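PDB 2RBK: haloacid dehalogenase-like hydrolase from Bacteroides thetaiotaomicron, which is probably a magnesium-dependent phosphatase of the haloacid dehalogenase superfamily, bound here to a vanadate that mimics the phosphoryl-transfer transition state. Local coordinates for residues Gly172-Ala177 / Gly212-Ser217; Gln149-Ile154 / Phe178-Ala183; Asp8-Leu13 / Ile50-Glu55. One frame throughout, in Å; residues are numbered along the deposited sequence.

Contact 1 of 3, residues Gly172-Ala177 / Gly212-Ser217; sequences GRWYPA and GGNDIS. With VN4 (oxido(dioxo)vanadium), chain C.
The carbonyl oxygen of Arg-173 is gripped twice: by the backbone N of Asn-214 at 2.9 Å and by water 1, which donates to it. The amide bond is bent, 136° at the hydrogen, and its donor stands well above the carbonyl plane. Water 1 in turn accepts from the N of Gly-213, so it bridges the two backbones where no direct Gly-213 bond forms. Beside this junction the side chains of Asn-214 and Trp-174 run alongside each other in the same direction, amide and indole planes 25° apart. In both, CG sits between the backbone N and the carbonyl carbon (chi1 70° for Asn-214), which sends amide and ring together toward the vanadate. The Asn-214 amide is turned so that OD1 lies 3.4 Å from Trp-174 CB, while ND2 gives a nearly straight bond of 2.9 Å to O3 of the vanadate. ND2 also reaches Asn-69 OD1, so both its hydrogens have acceptors. The indole lays one face against the ligand, with water 2 lying 3.0 Å above its plane. Within 212-217, Asp-215 OD2 accepts from Gly-212 N at 2.9 Å, and its OD1 forms a salt bridge to Lys-188, which is also hydrogen-bonded to the vanadate. The guanidinium group of Arg-173 turns elsewhere, to Glu-159. One loop thus brings an aromatic wall and the other an amide donor to the same oxyanion; the amide N-H probably helps to hold and polarise a phosphoryl oxygen during transfer, while the indole shields one side.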
loop_
_atom_site.group_PDB
_atom_site.type_symbol
_atom_site.label_atom_id
_atom_site.label_comp_id
_atom_site.label_asym_id
_atom_site.label_seq_id
_atom_site.Cartn_x
_atom_site.Cartn_y
_atom_site.Cartn_z
ATOM N N GLY A 172 -3.991 8.605 -2.522
ATOM C CA GLY A 172 -4.755 7.593 -1.816
ATOM C C GLY A 172 -4.517 7.603 -0.330
ATOM O O GLY A 172 -3.432 8.020 0.077
ATOM N N ARG A 173 -5.405 7.096 0.465
ATOM C CA ARG A 173 -5.107 6.902 1.924
ATOM C C ARG A 173 -5.362 5.448 2.404
ATOM O O ARG A 173 -6.322 4.776 2.044
ATOM C CB ARG A 173 -5.924 7.772 2.840
ATOM C CG ARG A 173 -5.985 9.233 2.589
ATOM C CD ARG A 173 -6.703 10.165 3.568
ATOM N NE ARG A 173 -6.536 11.530 3.021
ATOM C CZ ARG A 173 -5.919 12.479 3.613
ATOM N NH1 ARG A 173 -5.462 12.303 4.852
ATOM N NH2 ARG A 173 -5.743 13.677 3.048
ATOM N N TRP A 174 -4.444 4.958 3.289
ATOM C CA TRP A 174 -4.579 3.778 4.076
ATOM C C TRP A 174 -4.692 3.950 5.571
ATOM O O TRP A 174 -4.943 3.066 6.306
ATOM C CB TRP A 174 -3.460 2.774 3.771
ATOM C CG TRP A 174 -2.035 3.207 3.876
ATOM C CD1 TRP A 174 -1.282 3.863 2.905
ATOM C CD2 TRP A 174 -1.144 3.017 4.987
ATOM N NE1 TRP A 174 -0.038 4.078 3.331
ATOM C CE2 TRP A 174 0.110 3.567 4.589
ATOM C CE3 TRP A 174 -1.245 2.435 6.234
ATOM C CZ2 TRP A 174 1.258 3.574 5.389
ATOM C CZ3 TRP A 174 -0.126 2.421 7.044
ATOM C CH2 TRP A 174 1.068 2.967 6.621
ATOM N N TYR A 175 -4.522 5.210 5.962
ATOM C CA TYR A 175 -4.619 5.595 7.348
ATOM C C TYR A 175 -5.137 7.044 7.410
ATOM O O TYR A 175 -4.701 7.783 6.481
ATOM C CB TYR A 175 -3.272 5.456 8.081
ATOM C CG TYR A 175 -3.342 5.552 9.570
ATOM C CD1 TYR A 175 -3.714 4.431 10.319
ATOM C CD2 TYR A 175 -3.059 6.732 10.248
ATOM C CE1 TYR A 175 -3.789 4.491 11.699
ATOM C CE2 TYR A 175 -3.134 6.801 11.608
ATOM C CZ TYR A 175 -3.493 5.668 12.328
ATOM O OH TYR A 175 -3.571 5.778 13.690
ATOM N N PRO A 176 -5.967 7.473 8.318
ATOM C CA PRO A 176 -6.531 8.846 8.143
ATOM C C PRO A 176 -5.568 10.013 8.290
ATOM O O PRO A 176 -5.736 11.202 7.883
ATOM C CB PRO A 176 -7.648 8.832 9.224
ATOM C CG PRO A 176 -7.836 7.407 9.576
ATOM C CD PRO A 176 -6.498 6.691 9.467
ATOM N N ALA A 177 -4.403 9.890 8.951
ATOM C CA ALA A 177 -3.723 11.174 9.132
ATOM C C ALA A 177 -2.852 11.712 8.007
ATOM O O ALA A 177 -2.231 12.803 8.059
ATOM C CB ALA A 177 -2.823 10.984 10.360
ATOM N N GLY A 212 -8.760 -0.459 3.042
ATOM C CA GLY A 212 -8.621 1.011 3.036
ATOM C C GLY A 212 -8.986 1.633 1.721
ATOM O O GLY A 212 -9.133 0.960 0.695
ATOM N N GLY A 213 -9.113 2.975 1.750
ATOM C CA GLY A 213 -9.456 3.679 0.545
ATOM C C GLY A 213 -8.461 3.468 -0.591
ATOM O O GLY A 213 -8.923 3.440 -1.749
ATOM N N ASN A 214 -7.192 3.286 -0.307
ATOM C CA ASN A 214 -6.215 3.071 -1.356
ATOM C C ASN A 214 -6.246 1.646 -1.937
ATOM O O ASN A 214 -5.462 1.344 -2.818
ATOM C CB ASN A 214 -4.789 3.415 -0.917
ATOM C CG ASN A 214 -4.168 2.459 0.103
ATOM O OD1 ASN A 214 -4.946 1.889 0.887
ATOM N ND2 ASN A 214 -2.843 2.341 0.174
ATOM N N ASP A 215 -7.192 0.809 -1.432
ATOM C CA ASP A 215 -7.431 -0.490 -1.969
ATOM C C ASP A 215 -8.625 -0.520 -2.911
ATOM O O ASP A 215 -8.850 -1.544 -3.559
ATOM C CB ASP A 215 -7.691 -1.499 -0.833
ATOM C CG ASP A 215 -6.523 -1.599 0.115
ATOM O OD1 ASP A 215 -5.371 -1.678 -0.443
ATOM O OD2 ASP A 215 -6.735 -1.649 1.336
ATOM N N ILE A 216 -9.422 0.536 -2.949
ATOM C CA ILE A 216 -10.665 0.479 -3.720
ATOM C C ILE A 216 -10.404 0.150 -5.179
ATOM O O ILE A 216 -11.123 -0.667 -5.758
ATOM C CB ILE A 216 -11.459 1.800 -3.511
ATOM C CG1 ILE A 216 -12.082 1.785 -2.125
ATOM C CG2 ILE A 216 -12.479 2.029 -4.604
ATOM C CD1 ILE A 216 -12.727 3.121 -1.701
ATOM N N SER A 217 -9.385 0.779 -5.795
ATOM C CA SER A 217 -9.194 0.492 -7.225
ATOM C C SER A 217 -8.830 -0.970 -7.420
ATOM O O SER A 217 -9.312 -1.581 -8.404
ATOM C CB SER A 217 -8.226 1.420 -7.885
ATOM O OG SER A 217 -6.926 1.295 -7.378
HETATM V V VN4 C . -1.495 -0.888 3.042
HETATM O O1 VN4 C . -0.286 -1.991 3.339
HETATM O O2 VN4 C . -2.720 -0.549 4.260
HETATM O O3 VN4 C . -1.372 0.493 1.837
HETATM O O HOH W 1 -8.785 4.961 3.797
HETATM O O HOH W 2 -0.046 0.370 3.954
#

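Contact 2 of 3, residues Gln149-Ile154 / Phe178-Ala183; sequences QMTPFI and FADVTA
Thr-151 OG1 donates to Asp-180 OD1 at 2.7 Å, meeting that oxygen on its anti side and 23° out of the carboxylate plane. With OG1 beside the backbone N (chi1 -59°), the Thr-151 hydroxyl runs alongside the aspartate. Asp-180 OD2 is held by Asn-69, which also binds Gln-149 OE1; the Gln-149 amide lies stacked on the carboxylate, its plane only 6° away, and gives its NE2 to Gly-44 O. Between the backbones, Met-150 and Val-181 form an antiparallel hydrogen-bonded pair: Val-181 N to Met-150 O is 2.8 Å, and Met-150 N to Val-181 O is 3.0 Å. Farther along, Ala-179 N reaches Pro-152 O at 3.1 Å. Apolar contacts flank these bonds. Val-181 divides its methyls, CG1 against Met-150 CE and CG2 against Pro-152 CD. Phe-178 CB sits over the face of the Phe-153 ring as a CH-pi contact, 4.0 Å from its centroid, and Thr-151 CG2 comes obliquely to the Phe-178 ring, 3.4 Å from CD1. Phe-153 is the centre of an inverse gamma turn. A single antiparallel beta bridge thus joins edge strand 149-152 of a three-stranded sheet to strand 180-182, which pairs with 170-172, probably within the cap, as in related haloacid dehalogenase phosphatases.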
loop_
_atom_site.group_PDB
_atom_site.type_symbol
_atom_site.label_atom_id
_atom_site.label_comp_id
_atom_site.label_asym_id
_atom_site.label_seq_id
_atom_site.Cartn_x
_atom_site.Cartn_y
_atom_site.Cartn_z
ATOM N N GLN A 149 7.244 8.502 -4.467
ATOM C CA GLN A 149 6.050 8.690 -3.675
ATOM C C GLN A 149 6.309 9.798 -2.644
ATOM O O GLN A 149 7.378 9.871 -2.067
ATOM C CB GLN A 149 5.618 7.400 -2.950
ATOM C CG GLN A 149 4.334 7.567 -2.134
ATOM C CD GLN A 149 3.820 6.212 -1.690
ATOM O OE1 GLN A 149 3.058 5.586 -2.468
ATOM N NE2 GLN A 149 4.217 5.706 -0.540
ATOM N N MET A 150 5.290 10.646 -2.438
ATOM C CA MET A 150 5.293 11.590 -1.331
ATOM C C MET A 150 4.160 11.275 -0.407
ATOM O O MET A 150 3.071 10.920 -0.868
ATOM C CB MET A 150 5.101 13.012 -1.817
ATOM C CG MET A 150 5.992 13.547 -2.785
ATOM S SD MET A 150 5.594 15.134 -3.437
ATOM C CE MET A 150 4.179 15.154 -4.430
ATOM N N THR A 151 4.377 11.449 0.871
ATOM C CA THR A 151 3.357 11.177 1.900
ATOM C C THR A 151 3.189 12.405 2.781
ATOM O O THR A 151 3.877 12.510 3.830
ATOM C CB THR A 151 3.729 9.902 2.639
ATOM O OG1 THR A 151 3.794 8.836 1.671
ATOM C CG2 THR A 151 2.673 9.592 3.671
ATOM N N PRO A 152 2.362 13.338 2.355
ATOM C CA PRO A 152 2.065 14.511 3.178
ATOM C C PRO A 152 1.070 14.197 4.278
ATOM O O PRO A 152 0.108 13.459 4.107
ATOM C CB PRO A 152 1.425 15.505 2.150
ATOM C CG PRO A 152 0.779 14.576 1.175
ATOM C CD PRO A 152 1.732 13.437 1.010
ATOM N N PHE A 153 1.318 14.803 5.468
ATOM C CA PHE A 153 0.455 14.625 6.620
ATOM C C PHE A 153 -0.580 15.746 6.563
ATOM O O PHE A 153 -0.555 16.741 7.298
ATOM C CB PHE A 153 1.286 14.642 7.917
ATOM C CG PHE A 153 1.991 13.337 8.120
ATOM C CD1 PHE A 153 3.067 13.045 7.277
ATOM C CD2 PHE A 153 1.656 12.351 9.034
ATOM C CE1 PHE A 153 3.741 11.856 7.410
ATOM C CE2 PHE A 153 2.337 11.146 9.181
ATOM C CZ PHE A 153 3.387 10.882 8.308
ATOM N N ILE A 154 -1.524 15.611 5.598
ATOM C CA ILE A 154 -2.581 16.621 5.318
ATOM C C ILE A 154 -3.935 16.018 5.540
ATOM O O ILE A 154 -4.150 14.840 5.284
ATOM C CB ILE A 154 -2.448 17.147 3.868
ATOM C CG1 ILE A 154 -2.451 16.052 2.796
ATOM C CG2 ILE A 154 -1.196 18.039 3.828
ATOM C CD1 ILE A 154 -2.447 16.602 1.396
ATOM N N PHE A 178 -2.776 10.982 6.908
ATOM C CA PHE A 178 -1.855 11.304 5.820
ATOM C C PHE A 178 -2.331 10.646 4.551
ATOM O O PHE A 178 -3.203 9.792 4.606
ATOM C CB PHE A 178 -0.487 10.787 6.194
ATOM C CG PHE A 178 -0.351 9.277 6.432
ATOM C CD1 PHE A 178 -0.044 8.438 5.376
ATOM C CD2 PHE A 178 -0.506 8.698 7.712
ATOM C CE1 PHE A 178 0.106 7.070 5.590
ATOM C CE2 PHE A 178 -0.354 7.330 7.934
ATOM C CZ PHE A 178 -0.042 6.527 6.849
ATOM N N ALA A 179 -1.731 11.025 3.440
ATOM C CA ALA A 179 -2.064 10.460 2.138
ATOM C C ALA A 179 -0.768 10.110 1.413
ATOM O O ALA A 179 0.256 10.728 1.666
ATOM C CB ALA A 179 -2.900 11.442 1.314
ATOM N N ASP A 180 -0.858 9.205 0.440
ATOM C CA ASP A 180 0.230 8.874 -0.449
ATOM C C ASP A 180 -0.055 9.438 -1.834
ATOM O O ASP A 180 -1.148 9.222 -2.373
ATOM C CB ASP A 180 0.394 7.360 -0.583
ATOM C CG ASP A 180 0.858 6.642 0.668
ATOM O OD1 ASP A 180 1.639 7.210 1.466
ATOM O OD2 ASP A 180 0.428 5.444 0.780
ATOM N N VAL A 181 0.927 10.093 -2.407
ATOM C CA VAL A 181 0.842 10.758 -3.694
ATOM C C VAL A 181 1.850 10.080 -4.622
ATOM O O VAL A 181 3.034 9.979 -4.294
ATOM C CB VAL A 181 1.136 12.240 -3.541
ATOM C CG1 VAL A 181 0.983 12.946 -4.901
ATOM C CG2 VAL A 181 0.200 12.883 -2.538
ATOM N N THR A 182 1.362 9.645 -5.807
ATOM C CA THR A 182 2.152 8.983 -6.821
ATOM C C THR A 182 1.783 9.556 -8.176
ATOM O O THR A 182 0.822 10.310 -8.328
ATOM C CB THR A 182 1.915 7.461 -6.778
ATOM O OG1 THR A 182 0.496 7.250 -6.839
ATOM C CG2 THR A 182 2.542 6.808 -5.550
ATOM N N ALA A 183 2.568 9.193 -9.203
ATOM C CA ALA A 183 2.338 9.731 -10.528
ATOM C C ALA A 183 1.072 9.182 -11.168
ATOM O O ALA A 183 0.456 8.201 -10.728
ATOM C CB ALA A 183 3.561 9.424 -11.400
#

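Contact 3 of 3, residues Asp8-Leu13 / Ile50-Glu55. With MG (magnesium ion), chain B; VN4 (oxido(dioxo)vanadium), chain C.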
loop_
_atom_site.group_PDB
_atom_site.type_symbol
_atom_site.label_atom_id
_atom_site.label_comp_id
_atom_site.label_asym_id
_atom_site.label_seq_id
_atom_site.Cartn_x
_atom_site.Cartn_y
_atom_site.Cartn_z
ATOM N N ASP A 8 -3.132 -6.254 0.583
ATOM C CA ASP A 8 -2.681 -5.116 1.360
ATOM C C ASP A 8 -2.023 -5.600 2.640
ATOM O O ASP A 8 -2.289 -6.696 3.119
ATOM C CB ASP A 8 -3.891 -4.253 1.682
ATOM C CG ASP A 8 -3.612 -3.075 2.534
ATOM O OD1 ASP A 8 -4.333 -2.893 3.544
ATOM O OD2 ASP A 8 -2.669 -2.303 2.203
ATOM N N ILE A 9 -1.142 -4.758 3.210
ATOM C CA ILE A 9 -0.498 -5.137 4.467
ATOM C C ILE A 9 -1.328 -4.578 5.650
ATOM O O ILE A 9 -1.915 -5.359 6.418
ATOM C CB ILE A 9 0.958 -4.651 4.601
ATOM C CG1 ILE A 9 1.825 -5.187 3.477
ATOM C CG2 ILE A 9 1.479 -5.013 5.962
ATOM C CD1 ILE A 9 3.219 -4.553 3.462
ATOM N N ASP A 10 -1.330 -3.282 5.833
ATOM C CA ASP A 10 -1.836 -2.713 7.097
ATOM C C ASP A 10 -3.356 -2.805 7.177
ATOM O O ASP A 10 -4.079 -2.296 6.342
ATOM C CB ASP A 10 -1.351 -1.294 7.219
ATOM C CG ASP A 10 0.148 -1.240 7.262
ATOM O OD1 ASP A 10 0.705 -1.695 8.281
ATOM O OD2 ASP A 10 0.765 -0.816 6.251
ATOM N N GLY A 11 -3.868 -3.486 8.181
ATOM C CA GLY A 11 -5.270 -3.738 8.383
ATOM C C GLY A 11 -5.798 -4.906 7.593
ATOM O O GLY A 11 -6.999 -5.197 7.679
ATOM N N THR A 12 -4.948 -5.598 6.846
ATOM C CA THR A 12 -5.367 -6.711 5.971
ATOM C C THR A 12 -4.572 -7.965 6.329
ATOM O O THR A 12 -5.176 -8.985 6.708
ATOM C CB THR A 12 -5.213 -6.273 4.503
ATOM O OG1 THR A 12 -6.075 -5.165 4.260
ATOM C CG2 THR A 12 -5.602 -7.447 3.568
ATOM N N LEU A 13 -3.251 -7.893 6.255
ATOM C CA LEU A 13 -2.375 -8.921 6.812
ATOM C C LEU A 13 -1.992 -8.630 8.258
ATOM O O LEU A 13 -2.029 -9.533 9.061
ATOM C CB LEU A 13 -1.074 -9.062 5.974
ATOM C CG LEU A 13 -1.297 -9.608 4.570
ATOM C CD1 LEU A 13 0.037 -9.508 3.800
ATOM C CD2 LEU A 13 -1.789 -11.032 4.587
ATOM N N ILE A 50 8.860 -1.736 4.933
ATOM C CA ILE A 50 8.140 -3.017 5.085
ATOM C C ILE A 50 8.929 -3.844 6.082
ATOM O O ILE A 50 9.783 -4.686 5.728
ATOM C CB ILE A 50 7.920 -3.717 3.738
ATOM C CG1 ILE A 50 7.105 -2.853 2.816
ATOM C CG2 ILE A 50 7.246 -5.071 3.990
ATOM C CD1 ILE A 50 6.908 -3.416 1.428
ATOM N N ASN A 51 8.678 -3.609 7.366
ATOM C CA ASN A 51 9.405 -4.194 8.492
ATOM C C ASN A 51 8.490 -5.132 9.269
ATOM O O ASN A 51 8.866 -5.546 10.363
ATOM C CB ASN A 51 9.976 -3.105 9.418
ATOM C CG ASN A 51 8.878 -2.403 10.210
ATOM O OD1 ASN A 51 7.704 -2.408 9.853
ATOM N ND2 ASN A 51 9.232 -1.750 11.325
ATOM N N ASN A 52 7.330 -5.481 8.719
ATOM C CA ASN A 52 6.264 -6.168 9.491
ATOM C C ASN A 52 5.822 -7.454 8.837
ATOM O O ASN A 52 4.822 -8.030 9.247
ATOM C CB ASN A 52 5.131 -5.171 9.741
ATOM C CG ASN A 52 4.497 -4.608 8.488
ATOM O OD1 ASN A 52 4.995 -4.868 7.362
ATOM N ND2 ASN A 52 3.477 -3.784 8.700
ATOM N N LEU A 53 6.589 -7.978 7.835
ATOM C CA LEU A 53 6.247 -9.151 7.115
ATOM C C LEU A 53 7.203 -10.312 7.311
ATOM O O LEU A 53 7.149 -11.306 6.583
ATOM C CB LEU A 53 6.083 -8.920 5.603
ATOM C CG LEU A 53 4.985 -7.962 5.198
ATOM C CD1 LEU A 53 4.965 -7.926 3.658
ATOM C CD2 LEU A 53 3.653 -8.393 5.765
ATOM N N SER A 54 8.120 -10.262 8.307
ATOM C CA SER A 54 9.137 -11.303 8.426
ATOM C C SER A 54 8.568 -12.695 8.553
ATOM O O SER A 54 9.160 -13.622 8.069
ATOM C CB SER A 54 10.102 -11.010 9.571
ATOM O OG SER A 54 9.464 -11.014 10.811
ATOM N N GLU A 55 7.426 -12.850 9.188
ATOM C CA GLU A 55 6.881 -14.200 9.272
ATOM C C GLU A 55 6.605 -14.836 7.909
ATOM O O GLU A 55 6.862 -16.035 7.644
ATOM C CB GLU A 55 5.623 -14.216 10.134
ATOM C CG GLU A 55 5.934 -13.798 11.556
ATOM C CD GLU A 55 4.742 -13.221 12.252
ATOM O OE1 GLU A 55 4.085 -12.348 11.657
ATOM O OE2 GLU A 55 4.459 -13.571 13.377
HETATM MG MG MG B . -4.632 -1.189 4.657
HETATM V V VN4 C . -1.495 -0.888 3.042
HETATM O O1 VN4 C . -0.286 -1.991 3.339
HETATM O O2 VN4 C . -2.720 -0.549 4.260
HETATM O O3 VN4 C . -1.372 0.493 1.837
HETATM O O HOH W 3 -5.305 -0.182 2.948
HETATM O O HOH W 4 -5.142 0.322 5.995
HETATM O O HOH W 2 -0.046 0.370 3.954
#
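Ile-9 projects from the DxDx(T/V) loop of the haloacid dehalogenase fold into a hollow walled by Ile-50, Asn-52 and Leu-53. With CG1 beside the backbone N (chi1 -59°) and the chain extended beyond it, the terminal methyl CD1 lands 3.8 Å from Leu-53 CD1 and also meets Ile-50 CG2. The other branch, CG2, rests against the Asn-52 amide, 3.6 Å from its ND2. Leu-53 answers with a fork: one methyl goes to the Ile-9 tip, while CD2 lies near Ile-9 CG2 and, more loosely, Leu-13 CD1. Ile-41 of strand 38-42 touches Ile-9, Leu-13 and Leu-53 alike and closes this apolar patch from the sheet side. Cutting Ile-9 back to an alanine is likely to leave a gap between the metal-binding loop and the methyls of Ile-50 and Leu-53, and the Asn-52 amide freer to shift. Asn-52 ND2 lies 3.5 Å from Asp-10 OD1, the two side chains at about a right angle; Asp-10 OD2 forms a salt bridge with Arg-45. Behind the apolar bump the same loop turns its polar side to the metal and the vanadate. Asp-8 divides its carboxylate: Asp-8 OD1 binds magnesium at 2.1 Å and Asp-8 OD2 the vanadium at 2.0 Å. Thr-12 OG1 donates to the anti lone pair of Asp-8 OD1 and so helps fix the carboxylate's rotation. The Asp-10 carbonyl oxygen supplies a second protein ligand to magnesium, and Asp-211 completes the set with two waters and vanadate O2. The backbone N atoms of Ile-9 and Asp-10 both point at vanadate O1, at 2.9 Å and 3.0 Å; the Asp-10 N bond is the straighter, with 162° at its hydrogen.

In the fold
Along the chain contact 3 closes first, whereas the segments of contacts 1 and 2 alternate. Contacts 1 and 3 lie about 15 Å apart between centres and meet at the vanadate, sharing water 2; segments 8-13 and 212-217 follow strands 4-7 and 206-210, neighbours in the large mixed sheet. Contacts 1 and 2 are about 11 Å apart between centres, joined where Gly-172 O meets Asp-180 N in the 170-172/180-182 hairpin. Contacts 2 and 3, about 19 Å apart between centres, do not touch and lie on opposite sides of the chain's centre. Contact 1 thus ties loops of the large sheet to the hairpin and contact 2 reaches strand 149-152, consistent with a pocket lined from both sides.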